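Local coordinates for protein PT26-6P (Thermococcus sp., PDB 2WB7) that is of unknown function but is encoded by a family of euryarchaeal mobile elements and combines two immunoglobulin-like domains with a helical domain, at residues V94-E97 and T101-T104; Y56-I61 and P292-P297; L60-S65 and G223-A228; K154-S159 and A376-I381. One frame throughout, in Å; residues are numbered along the deposited sequence.

How the interactions relate
Three of the four contacts join parts of the chain far apart in sequence, while interaction 1 is a local hairpin nested inside the loops that interactions 2 and 3 close. Interactions 2 and 3 share Leu60 and Ile61 near the end of strand 52-62, their centres 13 Å apart, so one short piece of chain meets two different loops. Interaction 3 touches interaction 4 directly, Phe64 CZ lying 3.3 Å from Ser159 O, and Lys258 borders Asn225 in one and Trp156 in the other. Interaction 1 stands farther off, 26 Å between centres from interaction 4, although its Trp103 packs on strand 370-379, which supplies interaction 4. With the function unknown, all four read as packing between parts of the fold.

Interaction 1 of 4, residues V94-E97 and T101-T104; sequences VIDE and TYWT
Val94 and Tyr102 face each other across an antiparallel hairpin as a hydrogen-bonded pair, and the tyrosine goes on to link the second strand to Asp96, the residue that itself binds the turn. Val94 N donates to Tyr102 O at 3.1 Å, and Tyr102 N returns a bond to Val94 O at 2.8 Å. From CB, the tyrosine leaves the sheet on the face it shares with Val94. Its CG is anti to the carbonyl carbon (chi1 -38°), a rotation that leans the ring toward the first strand, edge on to Val94 O. Tyr102 CD1 is the first ring atom to meet that strand, 4.0 Å from Val94 CG1. Farther out, Tyr102 CE1 comes 3.9 Å from Asp96 CB, and the two side chains cross at about a right angle. At the tip, Tyr102 OH donates to Asp96 OD1 at 2.6 Å, reaching the anti side of the carboxylate somewhat out of its plane, which stands 78° from that of the ring. The second carboxylate oxygen, OD2, is taken by the backbone N atoms of Asn98 and Arg100, so Asp96 braces the turn with one oxygen and holds the tyrosine hydroxyl with the other. On the reverse face, Ile95 and Thr101 form the non-hydrogen-bonded pair, Ile95 CB lying 4.3 Å from Thr101 CG2. Beyond the hairpin, strand 163-178 pairs with strand 85-96, Ile95 packing on its Glu164 and Arg166, while Tyr102 leans on Pro131 and the chain turns a corner at Trp103, which rests on strand 370-379.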
# COMPACT_ATOMS: atom_id res chain seq x y z
N VAL A 94 -6.88 24.49 2.10
CA VAL A 94 -7.84 23.41 2.20
C VAL A 94 -8.80 23.76 3.31
O VAL A 94 -8.39 24.29 4.34
CB VAL A 94 -7.14 22.07 2.51
CG1 VAL A 94 -8.13 21.07 3.07
CG2 VAL A 94 -6.46 21.52 1.27
N ILE A 95 -10.08 23.48 3.11
CA ILE A 95 -11.05 23.78 4.14
C ILE A 95 -11.91 22.55 4.43
O ILE A 95 -12.39 21.89 3.52
CB ILE A 95 -11.93 25.01 3.75
CG1 ILE A 95 -13.00 25.26 4.81
CG2 ILE A 95 -12.56 24.82 2.38
CD1 ILE A 95 -13.85 26.47 4.54
N ASP A 96 -12.07 22.24 5.71
CA ASP A 96 -12.90 21.09 6.08
C ASP A 96 -14.34 21.52 6.32
O ASP A 96 -14.66 22.71 6.25
CB ASP A 96 -12.35 20.37 7.32
CG ASP A 96 -12.43 21.22 8.57
OD1 ASP A 96 -11.67 20.92 9.52
OD2 ASP A 96 -13.22 22.20 8.61
N GLU A 97 -15.19 20.55 6.60
CA GLU A 97 -16.61 20.79 6.77
C GLU A 97 -16.92 21.51 8.08
O GLU A 97 -18.07 21.54 8.50
CB GLU A 97 -17.38 19.48 6.71
CG GLU A 97 -17.18 18.62 7.96
CD GLU A 97 -17.56 17.15 7.76
OE1 GLU A 97 -17.24 16.58 6.68
OE2 GLU A 97 -18.15 16.56 8.70
N THR A 101 -9.22 25.43 8.26
CA THR A 101 -8.40 25.55 7.06
C THR A 101 -6.99 25.02 7.29
O THR A 101 -6.41 25.25 8.34
CB THR A 101 -8.28 27.01 6.60
OG1 THR A 101 -7.64 27.78 7.62
CG2 THR A 101 -9.65 27.59 6.32
N TYR A 102 -6.43 24.35 6.28
CA TYR A 102 -5.08 23.83 6.42
C TYR A 102 -4.15 24.21 5.28
O TYR A 102 -4.56 24.32 4.13
CB TYR A 102 -5.09 22.31 6.53
CG TYR A 102 -6.22 21.69 7.31
CD1 TYR A 102 -7.54 21.91 6.97
CD2 TYR A 102 -5.95 20.81 8.36
CE1 TYR A 102 -8.57 21.30 7.67
CE2 TYR A 102 -6.96 20.20 9.07
CZ TYR A 102 -8.27 20.44 8.72
OH TYR A 102 -9.30 19.83 9.42
N TRP A 103 -2.88 24.38 5.62
CA TRP A 103 -1.82 24.42 4.62
C TRP A 103 -1.89 25.66 3.75
O TRP A 103 -1.26 25.72 2.69
CB TRP A 103 -1.85 23.16 3.76
CG TRP A 103 -1.82 21.94 4.60
CD1 TRP A 103 -2.70 20.90 4.57
CD2 TRP A 103 -0.88 21.66 5.63
NE1 TRP A 103 -2.35 19.97 5.53
CE2 TRP A 103 -1.23 20.42 6.19
CE3 TRP A 103 0.24 22.34 6.13
CZ2 TRP A 103 -0.50 19.83 7.22
CZ3 TRP A 103 0.96 21.76 7.16
CH2 TRP A 103 0.59 20.51 7.70
N THR A 104 -2.67 26.64 4.20
CA THR A 104 -2.78 27.93 3.53
C THR A 104 -1.47 28.32 2.88
O THR A 104 -0.41 28.26 3.50
CB THR A 104 -3.19 29.04 4.52
OG1 THR A 104 -4.20 28.55 5.41
CG2 THR A 104 -3.73 30.24 3.77

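Interaction 2 of 4, residues Y56-I61 and P292-P297; sequences YGPGLI and PGYFQP
Tyr294 reaches across to Pro58, Leu60 and Ile61 with little more than its phenolic end, a worked example of two distant pieces of chain joined through a single aromatic side chain. The nearest CA atoms, those of Pro58 and Tyr294, are 8.9 Å apart, so the backbones stay well separated and the ring spans the interval. A chi1 of 171° points the ring away from its own backbone nitrogen, extending the side chain out of its loop and carrying the hydroxyl to the far strand.

The polar part of the contact is slight. Tyr294 OH donates to Leu60 O at 3.4 Å, a weak bond in which the acceptor lies at the ring edge, near its plane. The packing part is Pro58 CG against Tyr294 CZ at 4.1 Å, the proline crossing the tyrosine at about a right angle. Pro58 CG is also 3.5 Å from Tyr294 OH. Ile61 likewise crosses the tyrosine roughly perpendicularly, and its CG1 stands 4.0 Å from Tyr294 OH. Closer to the root of the ring, Tyr294 CD2 lies over the centre of one face of the neighbouring Phe295 ring, a contact within the loop itself.

Outside the pair, Pro58 and Ile61 pack on Phe67, and Tyr294 leans on Ser264 and Asp265. The strand falls within the range of the first immunoglobulin-like family and the loop, linking strands 281-290 and 301-314, within that of the second. The arrangement is consistent with a contact between domains, in which the phenol end of a tyrosine from an inter-strand loop abuts strand 52-62 at the break in it.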
# COMPACT_ATOMS: atom_id res chain seq x y z
N TYR A 56 -6.77 22.81 -10.46
CA TYR A 56 -6.52 21.45 -10.93
C TYR A 56 -5.74 20.60 -9.93
O TYR A 56 -4.80 21.08 -9.28
CB TYR A 56 -5.74 21.48 -12.24
CG TYR A 56 -6.35 22.33 -13.31
CD1 TYR A 56 -7.24 21.79 -14.22
CD2 TYR A 56 -6.01 23.67 -13.42
CE1 TYR A 56 -7.80 22.56 -15.20
CE2 TYR A 56 -6.55 24.45 -14.41
CZ TYR A 56 -7.45 23.89 -15.30
OH TYR A 56 -8.00 24.67 -16.29
N GLY A 57 -6.11 19.33 -9.83
CA GLY A 57 -5.36 18.37 -9.03
C GLY A 57 -5.42 16.99 -9.67
O GLY A 57 -6.07 16.81 -10.69
N PRO A 58 -4.76 16.01 -9.05
CA PRO A 58 -4.72 14.65 -9.59
C PRO A 58 -6.12 14.08 -9.75
O PRO A 58 -7.05 14.54 -9.09
CB PRO A 58 -3.96 13.86 -8.53
CG PRO A 58 -3.19 14.88 -7.76
CD PRO A 58 -4.04 16.11 -7.76
N GLY A 59 -6.27 13.12 -10.65
CA GLY A 59 -7.53 12.41 -10.80
C GLY A 59 -7.66 11.35 -9.71
O GLY A 59 -8.76 11.05 -9.25
N LEU A 60 -6.52 10.79 -9.31
CA LEU A 60 -6.49 9.85 -8.20
C LEU A 60 -5.51 10.27 -7.09
O LEU A 60 -4.32 10.52 -7.34
CB LEU A 60 -6.12 8.47 -8.73
CG LEU A 60 -6.11 7.39 -7.66
CD1 LEU A 60 -7.49 6.74 -7.57
CD2 LEU A 60 -4.99 6.34 -7.93
N ILE A 61 -6.02 10.36 -5.87
CA ILE A 61 -5.18 10.53 -4.68
C ILE A 61 -5.40 9.29 -3.83
O ILE A 61 -6.53 8.95 -3.51
CB ILE A 61 -5.61 11.75 -3.85
CG1 ILE A 61 -5.65 13.00 -4.72
CG2 ILE A 61 -4.68 11.96 -2.65
CD1 ILE A 61 -6.05 14.26 -3.95
N PRO A 292 7.80 8.72 -8.30
CA PRO A 292 8.50 9.63 -9.21
C PRO A 292 7.62 10.72 -9.82
O PRO A 292 6.65 10.40 -10.51
CB PRO A 292 9.02 8.70 -10.32
CG PRO A 292 8.97 7.31 -9.74
CD PRO A 292 7.81 7.33 -8.80
N GLY A 293 7.95 11.98 -9.56
CA GLY A 293 7.26 13.09 -10.22
C GLY A 293 5.76 13.01 -10.09
O GLY A 293 5.02 13.23 -11.04
N TYR A 294 5.30 12.68 -8.89
CA TYR A 294 3.88 12.67 -8.65
C TYR A 294 3.46 14.10 -8.37
O TYR A 294 2.29 14.43 -8.52
CB TYR A 294 3.54 11.80 -7.45
CG TYR A 294 2.11 11.92 -7.02
CD1 TYR A 294 1.09 11.40 -7.80
CD2 TYR A 294 1.77 12.58 -5.85
CE1 TYR A 294 -0.23 11.51 -7.42
CE2 TYR A 294 0.45 12.71 -5.46
CZ TYR A 294 -0.54 12.17 -6.26
OH TYR A 294 -1.85 12.27 -5.89
N PHE A 295 4.42 14.93 -7.99
CA PHE A 295 4.15 16.33 -7.67
C PHE A 295 4.41 17.26 -8.85
O PHE A 295 4.17 18.46 -8.75
CB PHE A 295 4.99 16.78 -6.49
CG PHE A 295 4.66 16.07 -5.20
CD1 PHE A 295 5.41 14.98 -4.76
CD2 PHE A 295 3.61 16.51 -4.41
CE1 PHE A 295 5.10 14.33 -3.58
CE2 PHE A 295 3.31 15.87 -3.22
CZ PHE A 295 4.05 14.78 -2.80
N GLN A 296 4.91 16.71 -9.95
CA GLN A 296 5.04 17.46 -11.20
C GLN A 296 3.79 18.30 -11.40
O GLN A 296 2.70 17.77 -11.25
CB GLN A 296 5.16 16.49 -12.37
CG GLN A 296 6.54 15.92 -12.60
CD GLN A 296 7.59 17.01 -12.59
OE1 GLN A 296 8.11 17.39 -11.53
NE2 GLN A 296 7.90 17.55 -13.77
N PRO A 297 3.92 19.59 -11.76
CA PRO A 297 5.10 20.39 -12.07
C PRO A 297 5.82 20.88 -10.82
O PRO A 297 6.93 21.40 -10.92
CB PRO A 297 4.54 21.59 -12.84
CG PRO A 297 3.06 21.45 -12.85
CD PRO A 297 2.67 20.36 -11.93

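Interaction 3 of 4, residues L60-S65 and G223-A228; sequences LIYGFS and GTNDVA
Tyr62 brings its ring up to the backbone of Gly223, Thr224 and Asn225, an instance of an aromatic ring packed largely on backbone within one contact. A chi1 of -179° swings the ring off the strand end, opposite its own amide nitrogen, and extends it toward the loop.

The van der Waals contacts differ in direction. Tyr62 CE1 lies 3.6 Å from Thr224 O, which approaches obliquely, while Asn225 CA sits at the ring edge, in the plane. The approach of the hydroxyl to Asn225 CB is too close in the model to be trusted.

Polar bonding comes from outside the pair. Tyr62 OH is hydrogen-bonded to Tyr259 O on strand 253-261, and Tyr62 N to Ser264 OG. The backbone then folds into a type II' turn from Tyr62 to Ser65, with Gly63 accommodating the positive phi of 51°.

A leucine in place of Tyr62 would probably leave Tyr259 O without its hydroxyl partner and open a gap beside Thr224 and Asn225.

Chemically, no hydrogen bond joins Tyr62 to the 223-228 loop; its hydroxyl is held by Tyr259 O instead, so a single ring links strand 52-62, that loop and strand 253-261.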
# COMPACT_ATOMS: atom_id res chain seq x y z
N LEU A 60 -6.52 10.79 -9.31
CA LEU A 60 -6.49 9.85 -8.20
C LEU A 60 -5.51 10.27 -7.09
O LEU A 60 -4.32 10.52 -7.34
CB LEU A 60 -6.12 8.47 -8.73
CG LEU A 60 -6.11 7.39 -7.66
CD1 LEU A 60 -7.49 6.74 -7.57
CD2 LEU A 60 -4.99 6.34 -7.93
N ILE A 61 -6.02 10.36 -5.87
CA ILE A 61 -5.18 10.53 -4.68
C ILE A 61 -5.40 9.29 -3.83
O ILE A 61 -6.53 8.95 -3.51
CB ILE A 61 -5.61 11.75 -3.85
CG1 ILE A 61 -5.65 13.00 -4.72
CG2 ILE A 61 -4.68 11.96 -2.65
CD1 ILE A 61 -6.05 14.26 -3.95
N TYR A 62 -4.33 8.59 -3.48
CA TYR A 62 -4.49 7.45 -2.62
C TYR A 62 -4.40 7.87 -1.16
O TYR A 62 -3.44 8.53 -0.75
CB TYR A 62 -3.48 6.35 -2.95
CG TYR A 62 -3.66 5.13 -2.07
CD1 TYR A 62 -4.30 3.98 -2.55
CD2 TYR A 62 -3.21 5.14 -0.75
CE1 TYR A 62 -4.48 2.86 -1.73
CE2 TYR A 62 -3.38 4.03 0.07
CZ TYR A 62 -4.02 2.90 -0.42
OH TYR A 62 -4.18 1.80 0.40
N GLY A 63 -5.42 7.51 -0.38
CA GLY A 63 -5.41 7.71 1.07
C GLY A 63 -5.07 9.11 1.54
O GLY A 63 -5.67 10.08 1.11
N PHE A 64 -4.09 9.22 2.44
CA PHE A 64 -3.79 10.50 3.05
C PHE A 64 -2.56 11.15 2.46
O PHE A 64 -1.73 11.68 3.19
CB PHE A 64 -3.59 10.32 4.56
CG PHE A 64 -4.81 9.81 5.28
CD1 PHE A 64 -5.81 10.68 5.66
CD2 PHE A 64 -4.94 8.47 5.60
CE1 PHE A 64 -6.92 10.22 6.33
CE2 PHE A 64 -6.06 8.00 6.26
CZ PHE A 64 -7.05 8.88 6.62
N SER A 65 -2.43 11.12 1.13
CA SER A 65 -1.26 11.73 0.49
C SER A 65 -1.40 13.23 0.27
O SER A 65 -2.49 13.80 0.25
CB SER A 65 -0.96 11.07 -0.84
OG SER A 65 -1.31 9.71 -0.81
N GLY A 223 -9.63 5.02 -0.79
CA GLY A 223 -9.09 4.28 0.35
C GLY A 223 -8.70 2.87 -0.04
O GLY A 223 -7.69 2.36 0.43
N THR A 224 -9.49 2.23 -0.90
CA THR A 224 -9.22 0.84 -1.29
C THR A 224 -7.81 0.72 -1.84
O THR A 224 -7.49 1.30 -2.87
CB THR A 224 -10.23 0.28 -2.35
OG1 THR A 224 -9.93 -1.10 -2.62
CG2 THR A 224 -10.16 1.06 -3.66
N ASN A 225 -6.98 -0.04 -1.14
CA ASN A 225 -5.61 -0.27 -1.57
C ASN A 225 -5.49 -1.43 -2.56
O ASN A 225 -4.41 -1.71 -3.07
CB ASN A 225 -4.68 -0.50 -0.36
CG ASN A 225 -5.11 -1.69 0.51
OD1 ASN A 225 -6.25 -2.15 0.46
ND2 ASN A 225 -4.18 -2.18 1.32
N ASP A 226 -6.61 -2.10 -2.83
CA ASP A 226 -6.60 -3.21 -3.79
C ASP A 226 -5.91 -2.79 -5.07
O ASP A 226 -5.38 -3.61 -5.80
CB ASP A 226 -8.02 -3.66 -4.11
CG ASP A 226 -8.81 -3.97 -2.89
OD1 ASP A 226 -8.40 -3.52 -1.79
OD2 ASP A 226 -9.84 -4.67 -3.03
N VAL A 227 -5.94 -1.49 -5.34
CA VAL A 227 -5.21 -0.94 -6.48
C VAL A 227 -3.70 -1.22 -6.37
O VAL A 227 -3.00 -1.36 -7.38
CB VAL A 227 -5.42 0.59 -6.58
CG1 VAL A 227 -4.71 1.13 -7.81
CG2 VAL A 227 -6.93 0.92 -6.61
N ALA A 228 -3.22 -1.33 -5.12
CA ALA A 228 -1.80 -1.51 -4.83
C ALA A 228 -1.35 -2.96 -4.78
O ALA A 228 -0.83 -3.42 -3.77
CB ALA A 228 -1.46 -0.81 -3.54

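Interaction 4 of 4, residues K154-S159 and A376-I381; sequences KIWNTS and AAEPMI
A carboxylate oxygen resting against an indole without a hydrogen bond between them is the striking feature here: Glu378 OE1 lies 3.5 Å from Trp156 CZ2 and 3.7 Å from Trp156 NE1. The two side chains cross obliquely, the carboxylate plane turned 52° from the ring plane. Glu378 runs out from the strand fully extended, its first torsion (chi1 167°) already trans, which brings the carboxylate close to the six-membered ring and the pyrrole nitrogen. Nearer its root, Glu378 CB approaches Trp156 CZ2 at 3.9 Å.

The rest of the contact is mostly apolar. Trp156 CH2 lies 4.2 Å from Ala376 CB, and Ala376 CB also meets Ile155 CG2 at 4.0 Å. That isoleucine branch sits over the centre of one indole face as well, so Ile155 both packs on the strand and backs the tryptophan next to it in sequence. Just beyond, the helix ends with Lys154 O gripped by three donors, Asn157 N, Thr158 N and the Thr158 hydroxyl, the last rising 38° above the carbonyl plane.

The polar ends are satisfied by neighbours: Glu378 OE1 bonds to Tyr152 OH and OE2 to His354 ND1. Lys258 makes a cation-pi contact with Trp156 and a long, weak ion pair with Glu378.

With an alanine in place of Trp156, Lys258 is likely to lose its cation-pi partner and Tyr152 its edge-to-face neighbour, and a gap to open beside the methyl of Ala376.

The chemistry thus implies a buried carboxylate probably held in place by its bonds to Tyr152 and His354, with the indole supplying packing between helix 149-157 and strand 370-379.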
# COMPACT_ATOMS: atom_id res chain seq x y z
N LYS A 154 -6.61 0.90 14.22
CA LYS A 154 -6.98 2.24 13.83
C LYS A 154 -6.37 2.58 12.48
O LYS A 154 -7.00 3.22 11.64
CB LYS A 154 -6.51 3.22 14.88
CG LYS A 154 -7.21 4.53 14.81
CD LYS A 154 -6.75 5.45 15.92
CE LYS A 154 -7.47 6.79 15.82
NZ LYS A 154 -6.91 7.73 16.84
N ILE A 155 -5.15 2.12 12.26
CA ILE A 155 -4.47 2.38 10.99
C ILE A 155 -5.31 1.94 9.80
O ILE A 155 -5.46 2.69 8.84
CB ILE A 155 -3.10 1.69 10.94
CG1 ILE A 155 -2.16 2.36 11.94
CG2 ILE A 155 -2.55 1.76 9.54
CD1 ILE A 155 -0.91 1.60 12.21
N TRP A 156 -5.87 0.74 9.87
CA TRP A 156 -6.59 0.16 8.74
C TRP A 156 -8.05 0.56 8.70
O TRP A 156 -8.73 0.25 7.72
CB TRP A 156 -6.46 -1.36 8.74
CG TRP A 156 -5.07 -1.78 9.01
CD1 TRP A 156 -4.60 -2.43 10.11
CD2 TRP A 156 -3.93 -1.52 8.18
NE1 TRP A 156 -3.24 -2.61 10.01
CE2 TRP A 156 -2.81 -2.06 8.83
CE3 TRP A 156 -3.76 -0.89 6.94
CZ2 TRP A 156 -1.54 -1.98 8.29
CZ3 TRP A 156 -2.50 -0.82 6.41
CH2 TRP A 156 -1.40 -1.36 7.09
N ASN A 157 -8.54 1.23 9.73
CA ASN A 157 -9.97 1.53 9.80
C ASN A 157 -10.32 3.02 9.69
O ASN A 157 -11.48 3.38 9.52
CB ASN A 157 -10.60 0.90 11.03
CG ASN A 157 -10.44 -0.62 11.04
OD1 ASN A 157 -10.02 -1.21 12.05
ND2 ASN A 157 -10.74 -1.25 9.90
N THR A 158 -9.32 3.88 9.79
CA THR A 158 -9.57 5.30 9.68
C THR A 158 -9.82 5.66 8.22
O THR A 158 -9.15 5.17 7.32
CB THR A 158 -8.40 6.10 10.20
OG1 THR A 158 -8.17 5.74 11.56
CG2 THR A 158 -8.72 7.56 10.11
N SER A 159 -10.80 6.53 7.99
CA SER A 159 -11.15 6.94 6.64
C SER A 159 -10.62 8.31 6.32
O SER A 159 -10.29 9.09 7.21
CB SER A 159 -12.66 6.96 6.47
OG SER A 159 -13.19 5.66 6.59
N ALA A 376 2.10 3.38 6.10
CA ALA A 376 2.14 2.12 6.82
C ALA A 376 1.98 1.04 5.78
O ALA A 376 1.15 1.15 4.88
CB ALA A 376 1.01 2.05 7.85
N ALA A 377 2.80 0.00 5.88
CA ALA A 377 2.74 -1.08 4.91
C ALA A 377 2.98 -2.35 5.67
O ALA A 377 4.00 -2.49 6.37
CB ALA A 377 3.79 -0.90 3.82
N GLU A 378 2.04 -3.28 5.56
CA GLU A 378 2.15 -4.54 6.28
C GLU A 378 2.28 -5.70 5.29
O GLU A 378 1.36 -5.98 4.53
CB GLU A 378 0.97 -4.73 7.23
CG GLU A 378 0.86 -6.14 7.75
CD GLU A 378 -0.26 -6.32 8.78
OE1 GLU A 378 -0.95 -5.33 9.11
OE2 GLU A 378 -0.44 -7.46 9.26
N PRO A 379 3.45 -6.36 5.29
CA PRO A 379 3.68 -7.52 4.43
C PRO A 379 2.67 -8.59 4.79
O PRO A 379 2.51 -8.90 5.97
CB PRO A 379 5.08 -7.98 4.83
CG PRO A 379 5.73 -6.78 5.41
CD PRO A 379 4.64 -6.02 6.09
N MSE A 380 1.98 -9.12 3.79
CA MSE A 380 0.89 -10.05 4.05
C MSE A 380 1.44 -11.44 4.36
O MSE A 380 1.20 -12.40 3.63
CB MSE A 380 -0.04 -10.07 2.85
CG MSE A 380 -0.74 -8.74 2.63
SE MSE A 380 -1.99 -8.43 4.05
CE MSE A 380 -3.36 -9.48 3.22
N ILE A 381 2.23 -11.53 5.42
CA ILE A 381 2.87 -12.78 5.78
C ILE A 381 1.94 -13.56 6.68
O ILE A 381 0.87 -13.09 7.06
CB ILE A 381 4.23 -12.57 6.48
CG1 ILE A 381 4.09 -11.67 7.72
CG2 ILE A 381 5.24 -11.97 5.54
CD1 ILE A 381 4.12 -12.42 9.08